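Side-chain contacts in dihydropteridine reductase (Caenorhabditis elegans, PDB 1OOE), which probably catalyses the NADH- or NADPH-dependent reduction of quinonoid dihydrobiopterin to tetrahydrobiopterin as a homodimeric short-chain dehydrogenase/reductase: residues Ala220-Thr225 against Ser231-Gln236; Ser17-Phe22 against Phe77-Gly82; Lys51-Gln56 against Ser107-Ala112; Thr29-Asp34 against Ala65-Gly70. All coordinates share one frame; numbering follows the deposited sequence.

Contact 1: residues Ala220-Thr225 against Ser231-Gln236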
loop_
_atom_site.group_PDB
_atom_site.type_symbol
_atom_site.label_atom_id
_atom_site.label_comp_id
_atom_site.label_asym_id
_atom_site.label_seq_id
_atom_site.Cartn_x
_atom_site.Cartn_y
_atom_site.Cartn_z
ATOM N N ALA A 220 -14.443 -9.929 1.195
ATOM C CA ALA A 220 -14.794 -9.781 -0.213
ATOM C C ALA A 220 -14.501 -8.401 -0.797
ATOM O O ALA A 220 -14.694 -7.382 -0.138
ATOM C CB ALA A 220 -16.271 -10.115 -0.413
ATOM N N LEU A 221 -14.031 -8.395 -2.042
ATOM C CA LEU A 221 -13.757 -7.168 -2.787
ATOM C C LEU A 221 -14.940 -7.173 -3.756
ATOM O O LEU A 221 -14.989 -7.981 -4.685
ATOM C CB LEU A 221 -12.421 -7.280 -3.536
ATOM C CG LEU A 221 -11.188 -7.552 -2.659
ATOM C CD1 LEU A 221 -9.956 -7.669 -3.542
ATOM C CD2 LEU A 221 -11.001 -6.430 -1.645
ATOM N N LEU A 222 -15.891 -6.274 -3.521
ATOM C CA LEU A 222 -17.132 -6.212 -4.293
ATOM C C LEU A 222 -17.197 -5.180 -5.413
ATOM O O LEU A 222 -17.373 -3.990 -5.157
ATOM C CB LEU A 222 -18.293 -5.974 -3.324
ATOM C CG LEU A 222 -18.313 -6.923 -2.117
ATOM C CD1 LEU A 222 -19.299 -6.414 -1.066
ATOM C CD2 LEU A 222 -18.681 -8.330 -2.566
ATOM N N LYS A 223 -17.077 -5.644 -6.653
ATOM C CA LYS A 223 -17.145 -4.743 -7.801
ATOM C C LYS A 223 -18.619 -4.470 -8.096
ATOM O O LYS A 223 -19.415 -5.395 -8.268
ATOM C CB LYS A 223 -16.461 -5.377 -9.016
ATOM C CG LYS A 223 -16.359 -4.460 -10.227
ATOM C CD LYS A 223 -15.529 -5.116 -11.319
ATOM C CE LYS A 223 -15.401 -4.234 -12.551
ATOM N NZ LYS A 223 -14.551 -4.891 -13.584
ATOM N N ILE A 224 -18.979 -3.193 -8.154
ATOM C CA ILE A 224 -20.359 -2.815 -8.391
ATOM C C ILE A 224 -20.528 -2.143 -9.745
ATOM O O ILE A 224 -19.902 -1.121 -10.028
ATOM C CB ILE A 224 -20.851 -1.884 -7.274
ATOM C CG1 ILE A 224 -20.672 -2.592 -5.925
ATOM C CG2 ILE A 224 -22.315 -1.512 -7.500
ATOM C CD1 ILE A 224 -21.056 -1.757 -4.723
ATOM N N THR A 225 -21.377 -2.738 -10.575
ATOM C CA THR A 225 -21.635 -2.227 -11.915
ATOM C C THR A 225 -23.124 -2.026 -12.179
ATOM O O THR A 225 -23.978 -2.643 -11.538
ATOM C CB THR A 225 -21.072 -3.193 -12.980
ATOM O OG1 THR A 225 -21.642 -4.495 -12.790
ATOM C CG2 THR A 225 -19.556 -3.294 -12.864
ATOM N N SER A 231 -28.311 -2.561 -11.189
ATOM C CA SER A 231 -27.015 -2.658 -10.525
ATOM C C SER A 231 -26.708 -4.082 -10.072
ATOM O O SER A 231 -27.602 -4.821 -9.663
ATOM C CB SER A 231 -26.959 -1.715 -9.322
ATOM O OG SER A 231 -27.039 -0.361 -9.733
ATOM N N THR A 232 -25.434 -4.453 -10.145
ATOM C CA THR A 232 -24.993 -5.787 -9.759
ATOM C C THR A 232 -23.722 -5.724 -8.915
ATOM O O THR A 232 -22.857 -4.880 -9.149
ATOM C CB THR A 232 -24.705 -6.650 -11.009
ATOM O OG1 THR A 232 -25.883 -6.729 -11.821
ATOM C CG2 THR A 232 -24.281 -8.053 -10.606
ATOM N N ILE A 233 -23.627 -6.612 -7.929
ATOM C CA ILE A 233 -22.457 -6.693 -7.056
ATOM C C ILE A 233 -21.784 -8.038 -7.331
ATOM O O ILE A 233 -22.382 -9.093 -7.121
ATOM C CB ILE A 233 -22.858 -6.624 -5.568
ATOM C CG1 ILE A 233 -23.596 -5.313 -5.292
ATOM C CG2 ILE A 233 -21.617 -6.738 -4.678
ATOM C CD1 ILE A 233 -24.085 -5.182 -3.860
ATOM N N THR A 234 -20.543 -7.997 -7.803
ATOM C CA THR A 234 -19.814 -9.217 -8.130
ATOM C C THR A 234 -18.491 -9.338 -7.371
ATOM O O THR A 234 -17.587 -8.524 -7.555
ATOM C CB THR A 234 -19.491 -9.275 -9.647
ATOM O OG1 THR A 234 -20.679 -9.020 -10.406
ATOM C CG2 THR A 234 -18.944 -10.643 -10.029
ATOM N N PRO A 235 -18.372 -10.347 -6.492
ATOM C CA PRO A 235 -17.132 -10.539 -5.735
ATOM C C PRO A 235 -16.000 -10.866 -6.712
ATOM O O PRO A 235 -16.199 -11.633 -7.661
ATOM C CB PRO A 235 -17.462 -11.723 -4.826
ATOM C CG PRO A 235 -18.935 -11.596 -4.625
ATOM C CD PRO A 235 -19.426 -11.253 -6.005
ATOM N N GLN A 236 -14.827 -10.282 -6.482
ATOM C CA GLN A 236 -13.668 -10.507 -7.345
ATOM C C GLN A 236 -12.662 -11.463 -6.714
ATOM O O GLN A 236 -12.932 -11.948 -5.597
ATOM C CB GLN A 236 -12.977 -9.177 -7.662
ATOM C CG GLN A 236 -13.870 -8.165 -8.357
ATOM C CD GLN A 236 -14.360 -8.647 -9.713
ATOM O OE1 GLN A 236 -13.566 -8.878 -10.624
ATOM N NE2 GLN A 236 -15.671 -8.798 -9.852
ATOM O OXT GLN A 236 -11.616 -11.718 -7.348
HETATM O O HOH W 1 -13.298 -11.150 -3.142
HETATM O O HOH W 2 -20.452 -6.282 -10.901
#
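Lys223 and Thr234 face each other as a hydrogen-bonded pair of an antiparallel beta hairpin. Thr234 N gives an almost straight bond (175°) to Lys223 O at 2.9 Å. Lys223 N returns a longer one, 3.1 Å, to Thr234 O. Thr225 and Thr232 form a second such pair, and Gln236 N bonds to Leu221 O.

Thr234 O is gripped twice. Lys223 N comes from one face of its carbonyl plane, and the side-chain Gln236 NE2, at 3.0 Å, from the opposite face. The Gln236 chain bends at chi2 (-62°), which folds the amide back over its own strand. The same NE2 lies 3.6 Å from Lys223 CB. The lysine chain runs out extended.

On the face of Lys223, Thr225, Thr232 and Thr234, one water joins three groups. It donates to Lys223 O and also bonds to Thr225 OG1 and Thr234 OG1.

The apolar contacts lie on the other face. Ile233 CG2 packs on Leu222 CB at 3.7 Å. Ile233 CG1 lies 4.0 Å from Ile224 CG1, the two isoleucines side by side. Ile224 touches Ile201, and Ile233 touches Phe200 and His204, of helix 198-210.

Strand 221-227 also bonds to strand 169-175, and 230-235 is an outermost strand of the sheet. The hairpin is thus two-faced. Backbone bonds fix its register, the leucine-isoleucine face packs partly against that helix, and the lysine-threonine face is polar and hydrated.

Contact 2: residues Ser17-Phe22 against Phe77-Gly82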
loop_
_atom_site.group_PDB
_atom_site.type_symbol
_atom_site.label_atom_id
_atom_site.label_comp_id
_atom_site.label_asym_id
_atom_site.label_seq_id
_atom_site.Cartn_x
_atom_site.Cartn_y
_atom_site.Cartn_z
ATOM N N SER A 17 -22.421 11.427 2.880
ATOM C CA SER A 17 -23.584 12.175 3.336
ATOM C C SER A 17 -24.864 11.395 3.040
ATOM O O SER A 17 -25.809 11.415 3.831
ATOM C CB SER A 17 -23.632 13.554 2.660
ATOM O OG SER A 17 -24.780 14.280 3.061
ATOM N N ALA A 18 -24.891 10.704 1.904
ATOM C CA ALA A 18 -26.058 9.910 1.532
ATOM C C ALA A 18 -26.257 8.771 2.530
ATOM O O ALA A 18 -27.380 8.483 2.951
ATOM C CB ALA A 18 -25.885 9.344 0.126
ATOM N N ILE A 19 -25.159 8.116 2.894
ATOM C CA ILE A 19 -25.210 7.010 3.844
ATOM C C ILE A 19 -25.666 7.514 5.211
ATOM O O ILE A 19 -26.545 6.923 5.836
ATOM C CB ILE A 19 -23.822 6.329 3.969
ATOM C CG1 ILE A 19 -23.472 5.647 2.645
ATOM C CG2 ILE A 19 -23.829 5.298 5.104
ATOM C CD1 ILE A 19 -22.027 5.208 2.540
ATOM N N LEU A 20 -25.076 8.617 5.663
ATOM C CA LEU A 20 -25.427 9.199 6.952
ATOM C C LEU A 20 -26.914 9.547 7.010
ATOM O O LEU A 20 -27.607 9.195 7.966
ATOM C CB LEU A 20 -24.575 10.449 7.207
ATOM C CG LEU A 20 -24.689 11.144 8.570
ATOM C CD1 LEU A 20 -23.425 11.964 8.836
ATOM C CD2 LEU A 20 -25.925 12.024 8.604
ATOM N N GLU A 21 -27.407 10.228 5.981
ATOM C CA GLU A 21 -28.817 10.602 5.934
ATOM C C GLU A 21 -29.732 9.379 5.926
ATOM O O GLU A 21 -30.763 9.359 6.602
ATOM C CB GLU A 21 -29.104 11.452 4.692
ATOM C CG GLU A 21 -28.518 12.855 4.721
ATOM C CD GLU A 21 -29.000 13.667 5.908
ATOM O OE1 GLU A 21 -30.136 13.426 6.374
ATOM O OE2 GLU A 21 -28.251 14.557 6.365
ATOM N N PHE A 22 -29.352 8.361 5.162
ATOM C CA PHE A 22 -30.152 7.149 5.055
ATOM C C PHE A 22 -30.293 6.401 6.380
ATOM O O PHE A 22 -31.392 5.988 6.747
ATOM C CB PHE A 22 -29.558 6.218 3.998
ATOM C CG PHE A 22 -30.446 5.062 3.642
ATOM C CD1 PHE A 22 -31.626 5.269 2.934
ATOM C CD2 PHE A 22 -30.106 3.769 4.015
ATOM C CE1 PHE A 22 -32.457 4.199 2.603
ATOM C CE2 PHE A 22 -30.931 2.690 3.690
ATOM C CZ PHE A 22 -32.106 2.906 2.983
ATOM N N PHE A 77 -18.441 2.611 8.593
ATOM C CA PHE A 77 -18.393 2.721 7.138
ATOM C C PHE A 77 -17.387 3.787 6.730
ATOM O O PHE A 77 -17.567 4.961 7.041
ATOM C CB PHE A 77 -19.779 3.086 6.593
ATOM C CG PHE A 77 -20.907 2.278 7.188
ATOM C CD1 PHE A 77 -20.811 0.892 7.312
ATOM C CD2 PHE A 77 -22.075 2.908 7.609
ATOM C CE1 PHE A 77 -21.862 0.147 7.846
ATOM C CE2 PHE A 77 -23.134 2.173 8.144
ATOM C CZ PHE A 77 -23.028 0.791 8.264
ATOM N N CYS A 78 -16.332 3.376 6.030
ATOM C CA CYS A 78 -15.292 4.308 5.602
ATOM C C CYS A 78 -15.336 4.566 4.101
ATOM O O CYS A 78 -15.051 3.672 3.304
ATOM C CB CYS A 78 -13.916 3.762 5.986
ATOM S SG CYS A 78 -12.552 4.915 5.692
ATOM N N VAL A 79 -15.686 5.794 3.728
ATOM C CA VAL A 79 -15.776 6.184 2.322
ATOM C C VAL A 79 -14.983 7.459 2.035
ATOM O O VAL A 79 -15.235 8.151 1.043
ATOM C CB VAL A 79 -17.253 6.404 1.908
ATOM C CG1 VAL A 79 -17.998 5.076 1.945
ATOM C CG2 VAL A 79 -17.921 7.416 2.842
ATOM N N ALA A 80 -14.010 7.753 2.891
ATOM C CA ALA A 80 -13.188 8.954 2.743
ATOM C C ALA A 80 -12.128 8.847 1.647
ATOM O O ALA A 80 -11.733 7.752 1.254
ATOM C CB ALA A 80 -12.518 9.277 4.071
ATOM N N GLY A 81 -11.672 9.996 1.154
ATOM C CA GLY A 81 -10.632 9.990 0.138
ATOM C C GLY A 81 -10.985 10.518 -1.239
ATOM O O GLY A 81 -12.126 10.417 -1.687
ATOM N N GLY A 82 -9.977 11.068 -1.914
ATOM C CA GLY A 82 -10.160 11.613 -3.249
ATOM C C GLY A 82 -9.216 10.971 -4.254
ATOM O O GLY A 82 -8.796 9.830 -4.072
#
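Ile19 sets its CG2 methyl obliquely against the Phe77 ring, 3.9 Å from Phe77 CD2. Its other branch leads elsewhere. CG1 is anti to the carbonyl carbon (chi1 -67°), and CD1 at its end reaches Val79 CG1 at 4.1 Å. One isoleucine therefore bridges two residues that lie on the same side of strand 73-78 and the loop after it.

The contact is small, with 117 Å² buried in total, and wholly apolar. Both Phe77 and Val79 point toward the helix. Cys78, between them, points away and packs on Ser107 and Ala111 of helix 93-118. This alternation is that of an extended strand with a helix on each face.

More residues close round the three side chains. The Phe77 ring meets that of Phe23, with the planes at about 50°, and also touches Leu124 and Gln126 of strand 123-128. Ile19 touches Ser202 and Leu205 of helix 198-210.

Gly11, Gly13 and Gly16, before and at the start of helix 14-25, are consistent with a Rossmann-type GxGxxG motif, and Val79 touches these residues. The segment Cys78-Gly81, at the end of the strand and into the loop, probably corresponds to the Asn-Asn-Ala-Gly motif of classical short-chain dehydrogenases. Packing of the first helix on the end of the fourth parallel strand, beside the probable dinucleotide site, is typical of the Rossmann fold.

Contact 3: residues Lys51-Gln56 against Ser107-Ala112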
loop_
_atom_site.group_PDB
_atom_site.type_symbol
_atom_site.label_atom_id
_atom_site.label_comp_id
_atom_site.label_asym_id
_atom_site.label_seq_id
_atom_site.Cartn_x
_atom_site.Cartn_y
_atom_site.Cartn_z
ATOM N N LYS A 51 -2.270 17.194 11.023
ATOM C CA LYS A 51 -1.626 16.242 11.926
ATOM C C LYS A 51 -1.160 14.989 11.187
ATOM O O LYS A 51 -1.722 14.632 10.144
ATOM C CB LYS A 51 -2.596 15.853 13.049
ATOM C CG LYS A 51 -2.985 17.034 13.924
ATOM C CD LYS A 51 -3.838 16.612 15.099
ATOM C CE LYS A 51 -4.050 17.776 16.055
ATOM N NZ LYS A 51 -4.751 17.335 17.287
ATOM N N ASN A 52 -0.129 14.329 11.716
ATOM C CA ASN A 52 0.379 13.116 11.077
ATOM C C ASN A 52 -0.520 11.919 11.380
ATOM O O ASN A 52 -1.521 12.055 12.080
ATOM C CB ASN A 52 1.839 12.823 11.482
ATOM C CG ASN A 52 2.025 12.640 12.979
ATOM O OD1 ASN A 52 1.250 11.949 13.639
ATOM N ND2 ASN A 52 3.083 13.243 13.517
ATOM N N TRP A 53 -0.158 10.753 10.853
ATOM C CA TRP A 53 -0.961 9.543 11.017
ATOM C C TRP A 53 -1.262 9.181 12.470
ATOM O O TRP A 53 -2.423 9.016 12.839
ATOM C CB TRP A 53 -0.270 8.360 10.329
ATOM C CG TRP A 53 -1.199 7.242 9.904
ATOM C CD1 TRP A 53 -2.508 7.063 10.267
ATOM C CD2 TRP A 53 -0.869 6.143 9.048
ATOM N NE1 TRP A 53 -3.009 5.916 9.686
ATOM C CE2 TRP A 53 -2.023 5.334 8.934
ATOM C CE3 TRP A 53 0.294 5.763 8.364
ATOM C CZ2 TRP A 53 -2.046 4.166 8.162
ATOM C CZ3 TRP A 53 0.271 4.608 7.600
ATOM C CH2 TRP A 53 -0.892 3.820 7.504
ATOM N N THR A 54 -0.222 9.057 13.292
ATOM C CA THR A 54 -0.424 8.699 14.692
ATOM C C THR A 54 -1.165 9.789 15.465
ATOM O O THR A 54 -1.956 9.491 16.360
ATOM C CB THR A 54 0.919 8.362 15.397
ATOM O OG1 THR A 54 1.848 9.439 15.218
ATOM C CG2 THR A 54 1.512 7.086 14.820
ATOM N N GLU A 55 -0.924 11.051 15.118
ATOM C CA GLU A 55 -1.618 12.147 15.790
ATOM C C GLU A 55 -3.104 12.078 15.440
ATOM O O GLU A 55 -3.963 12.304 16.293
ATOM C CB GLU A 55 -1.037 13.504 15.365
ATOM C CG GLU A 55 0.385 13.762 15.856
ATOM C CD GLU A 55 0.929 15.107 15.395
ATOM O OE1 GLU A 55 0.848 15.403 14.182
ATOM O OE2 GLU A 55 1.447 15.868 16.242
ATOM N N GLN A 56 -3.410 11.767 14.182
ATOM C CA GLN A 56 -4.803 11.658 13.763
ATOM C C GLN A 56 -5.477 10.482 14.462
ATOM O O GLN A 56 -6.616 10.596 14.916
ATOM C CB GLN A 56 -4.902 11.493 12.243
ATOM C CG GLN A 56 -5.064 12.805 11.488
ATOM C CD GLN A 56 -5.300 12.587 10.008
ATOM O OE1 GLN A 56 -6.035 11.681 9.616
ATOM N NE2 GLN A 56 -4.687 13.425 9.176
ATOM N N SER A 107 -7.063 6.680 6.487
ATOM C CA SER A 107 -8.461 6.568 6.900
ATOM C C SER A 107 -8.920 5.126 7.080
ATOM O O SER A 107 -9.536 4.787 8.095
ATOM C CB SER A 107 -9.365 7.281 5.887
ATOM O OG SER A 107 -9.177 6.769 4.576
ATOM N N SER A 108 -8.619 4.274 6.105
ATOM C CA SER A 108 -9.014 2.873 6.189
ATOM C C SER A 108 -8.439 2.215 7.430
ATOM O O SER A 108 -9.118 1.447 8.098
ATOM C CB SER A 108 -8.541 2.101 4.954
ATOM O OG SER A 108 -9.202 2.554 3.790
ATOM N N ALA A 109 -7.180 2.516 7.731
ATOM C CA ALA A 109 -6.523 1.932 8.894
ATOM C C ALA A 109 -7.127 2.427 10.203
ATOM O O ALA A 109 -7.306 1.647 11.134
ATOM C CB ALA A 109 -5.038 2.237 8.860
ATOM N N ILE A 110 -7.421 3.720 10.286
ATOM C CA ILE A 110 -8.012 4.266 11.505
ATOM C C ILE A 110 -9.436 3.731 11.658
ATOM O O ILE A 110 -9.892 3.463 12.772
ATOM C CB ILE A 110 -7.995 5.817 11.494
ATOM C CG1 ILE A 110 -6.542 6.302 11.555
ATOM C CG2 ILE A 110 -8.779 6.367 12.686
ATOM C CD1 ILE A 110 -6.372 7.804 11.486
ATOM N N ALA A 111 -10.139 3.549 10.542
ATOM C CA ALA A 111 -11.492 3.000 10.611
ATOM C C ALA A 111 -11.403 1.583 11.187
ATOM O O ALA A 111 -12.226 1.183 12.020
ATOM C CB ALA A 111 -12.131 2.970 9.215
ATOM N N ALA A 112 -10.396 0.828 10.751
ATOM C CA ALA A 112 -10.208 -0.535 11.241
ATOM C C ALA A 112 -9.909 -0.518 12.740
ATOM O O ALA A 112 -10.458 -1.317 13.495
ATOM C CB ALA A 112 -9.069 -1.222 10.481
#
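The shortest side-chain hydrogen bond here, Glu55 N to Asn52 OD1 at 2.8 Å, starts the helix whose Trp53 and Gln56 meet Ala109 and Ile110. Asn52 is the N-cap. Glu55 OE1 answers by accepting from Asn52 N at 2.9 Å, through its anti lone pair and nearly straight (171°). The two exchanges make a capping box. Gln56 NE2 adds a weak bond to Lys51 O.

The contact itself is apolar. Trp53 CG is anti to the backbone N (chi1 -155°), and the indole reaches out to helix 93-118. It is met at its edge. Ala109 CB lies near the ring plane, 3.6 Å from Trp53 CZ2, and Ile110 CG1 is 4.0 Å from Trp53 NE1. The Ile110 and Trp53 chains slide past each other in opposite directions. Ile110 CD1 thus ends beside Gln56 CB, also at 4.0 Å.

The indole stacks on Trp106, about one turn before Ile110 in helix 93-118. Val94 and Phe93 of the second subunit pack on Trp53 and Ala109, so the contact borders the dimer interface. Toward the sheet, Ile110 rests on Tyr9 of strand 4-9, so helix 93-118 packs on the sheet and, beside it, on the start of helix 53-68.

Contact 4: residues Thr29-Asp34 against Ala65-Gly70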
loop_
_atom_site.group_PDB
_atom_site.type_symbol
_atom_site.label_atom_id
_atom_site.label_comp_id
_atom_site.label_asym_id
_atom_site.label_seq_id
_atom_site.Cartn_x
_atom_site.Cartn_y
_atom_site.Cartn_z
ATOM N N THR A 29 -28.431 6.294 15.224
ATOM C CA THR A 29 -27.703 7.451 15.730
ATOM C C THR A 29 -26.463 7.407 14.850
ATOM O O THR A 29 -25.877 6.338 14.678
ATOM C CB THR A 29 -27.269 7.259 17.193
ATOM O OG1 THR A 29 -28.429 7.132 18.024
ATOM C CG2 THR A 29 -26.434 8.444 17.663
ATOM N N VAL A 30 -26.060 8.540 14.288
ATOM C CA VAL A 30 -24.901 8.547 13.405
ATOM C C VAL A 30 -23.762 9.469 13.818
ATOM O O VAL A 30 -23.957 10.654 14.093
ATOM C CB VAL A 30 -25.316 8.906 11.958
ATOM C CG1 VAL A 30 -24.128 8.743 11.020
ATOM C CG2 VAL A 30 -26.479 8.030 11.519
ATOM N N LEU A 31 -22.561 8.907 13.855
ATOM C CA LEU A 31 -21.375 9.671 14.205
ATOM C C LEU A 31 -20.590 9.922 12.926
ATOM O O LEU A 31 -20.286 8.985 12.184
ATOM C CB LEU A 31 -20.500 8.897 15.196
ATOM C CG LEU A 31 -21.056 8.639 16.599
ATOM C CD1 LEU A 31 -22.139 7.572 16.549
ATOM C CD2 LEU A 31 -19.921 8.192 17.511
ATOM N N ASN A 32 -20.276 11.188 12.665
ATOM C CA ASN A 32 -19.510 11.556 11.479
ATOM C C ASN A 32 -18.063 11.866 11.829
ATOM O O ASN A 32 -17.784 12.539 12.823
ATOM C CB ASN A 32 -20.121 12.788 10.801
ATOM C CG ASN A 32 -19.189 13.404 9.765
ATOM O OD1 ASN A 32 -18.897 12.793 8.739
ATOM N ND2 ASN A 32 -18.710 14.613 10.039
ATOM N N ILE A 33 -17.144 11.362 11.012
ATOM C CA ILE A 33 -15.724 11.615 11.203
ATOM C C ILE A 33 -15.247 12.226 9.889
ATOM O O ILE A 33 -15.287 11.569 8.849
ATOM C CB ILE A 33 -14.930 10.312 11.459
ATOM C CG1 ILE A 33 -15.403 9.649 12.756
ATOM C CG2 ILE A 33 -13.440 10.621 11.539
ATOM C CD1 ILE A 33 -14.702 8.329 13.067
ATOM N N ASP A 34 -14.821 13.483 9.928
ATOM C CA ASP A 34 -14.353 14.140 8.716
ATOM C C ASP A 34 -13.580 15.406 9.056
ATOM O O ASP A 34 -13.406 15.744 10.226
ATOM C CB ASP A 34 -15.536 14.484 7.802
ATOM C CG ASP A 34 -15.192 14.346 6.325
ATOM O OD1 ASP A 34 -14.104 14.802 5.917
ATOM O OD2 ASP A 34 -16.013 13.786 5.569
ATOM N N ALA A 65 -14.235 7.733 21.604
ATOM C CA ALA A 65 -14.437 7.086 22.895
ATOM C C ALA A 65 -15.225 7.995 23.835
ATOM O O ALA A 65 -16.077 7.526 24.591
ATOM C CB ALA A 65 -13.094 6.722 23.519
ATOM N N SER A 66 -14.942 9.293 23.789
ATOM C CA SER A 66 -15.645 10.246 24.643
ATOM C C SER A 66 -17.128 10.292 24.281
ATOM O O SER A 66 -17.988 10.455 25.148
ATOM C CB SER A 66 -15.038 11.644 24.491
ATOM O OG SER A 66 -15.705 12.585 25.319
ATOM N N SER A 67 -17.427 10.139 22.996
ATOM C CA SER A 67 -18.803 10.168 22.528
ATOM C C SER A 67 -19.575 8.876 22.802
ATOM O O SER A 67 -20.739 8.918 23.201
ATOM C CB SER A 67 -18.836 10.471 21.027
ATOM O OG SER A 67 -20.159 10.412 20.525
ATOM N N LEU A 68 -18.927 7.734 22.601
ATOM C CA LEU A 68 -19.582 6.442 22.797
ATOM C C LEU A 68 -19.734 5.962 24.239
ATOM O O LEU A 68 -20.735 5.333 24.581
ATOM C CB LEU A 68 -18.853 5.364 21.988
ATOM C CG LEU A 68 -18.940 5.493 20.465
ATOM C CD1 LEU A 68 -18.101 4.405 19.826
ATOM C CD2 LEU A 68 -20.389 5.385 20.005
ATOM N N GLN A 69 -18.751 6.259 25.082
ATOM C CA GLN A 69 -18.788 5.812 26.471
ATOM C C GLN A 69 -19.001 4.291 26.509
ATOM O O GLN A 69 -18.177 3.538 25.989
ATOM C CB GLN A 69 -19.899 6.537 27.245
ATOM C CG GLN A 69 -19.667 8.040 27.438
ATOM C CD GLN A 69 -18.403 8.352 28.226
ATOM O OE1 GLN A 69 -18.195 7.831 29.326
ATOM N NE2 GLN A 69 -17.555 9.213 27.671
ATOM N N GLY A 70 -20.104 3.838 27.100
ATOM C CA GLY A 70 -20.354 2.407 27.183
ATOM C C GLY A 70 -21.082 1.758 26.018
ATOM O O GLY A 70 -21.492 0.599 26.108
#
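Leu31 buries more surface here than its two partners, Leu68 and Ser67. Its CD2 methyl does all the close touching. Chi2 of 73° leaves CD2 as the extended end of the chain, directed from strand 28-34 to the last turn of helix 53-68. There it meets Leu68 CD2 at 3.8 Å and Ser67 OG, also at 3.8 Å.

The two leucines cross at an angle. Leu68 CB does not itself face the strand, but the end of the side chain does come close. Leu68 also touches His118 of helix 93-118.

Ser67 does point to the strand, with OG anti to the backbone N (chi1 176°). Its hydroxyl bonds with Ser43 OG; against the Leu31 methyl it makes a van der Waals contact.

The helix ends just beyond. Gln69 turns to positive phi (54°), and its NE2 bonds to Ser66 O at 2.8 Å, with that oxygen in the plane of the amide.

A parallel strand packs on a sheet-covering helix here, as in the Rossmann fold. The contact is thus a methyl against a methyl and a hydroxyl. It holds the helix end to the strand by dispersion, while Ser67 OG and Gln69 NE2 find other partners.

In the fold
Contacts 2, 3 and 4 belong to the Rossmann part of the chain, and contact 1 closes the far side of its sheet. Strands 28-34 and 73-78 flank strand 4-9, while the hairpin 221-235 ends the other edge. Contacts 3 and 4 share helix 53-68, with centres about 16 Å apart. Contact 2 touches both: Cys78 packs on Ala111, and Leu20 on Val30. Contacts 1 and 4 lie about 30 Å apart between centres, on opposite sides of the chain's centre. Along the chain, contact 1 comes last, contact 4 falls within the span of contact 2, and contact 3 interleaves with both. Helix 14-25 covers one face, helices 53-68 and 93-118 the other, as expected of a Rossmann fold.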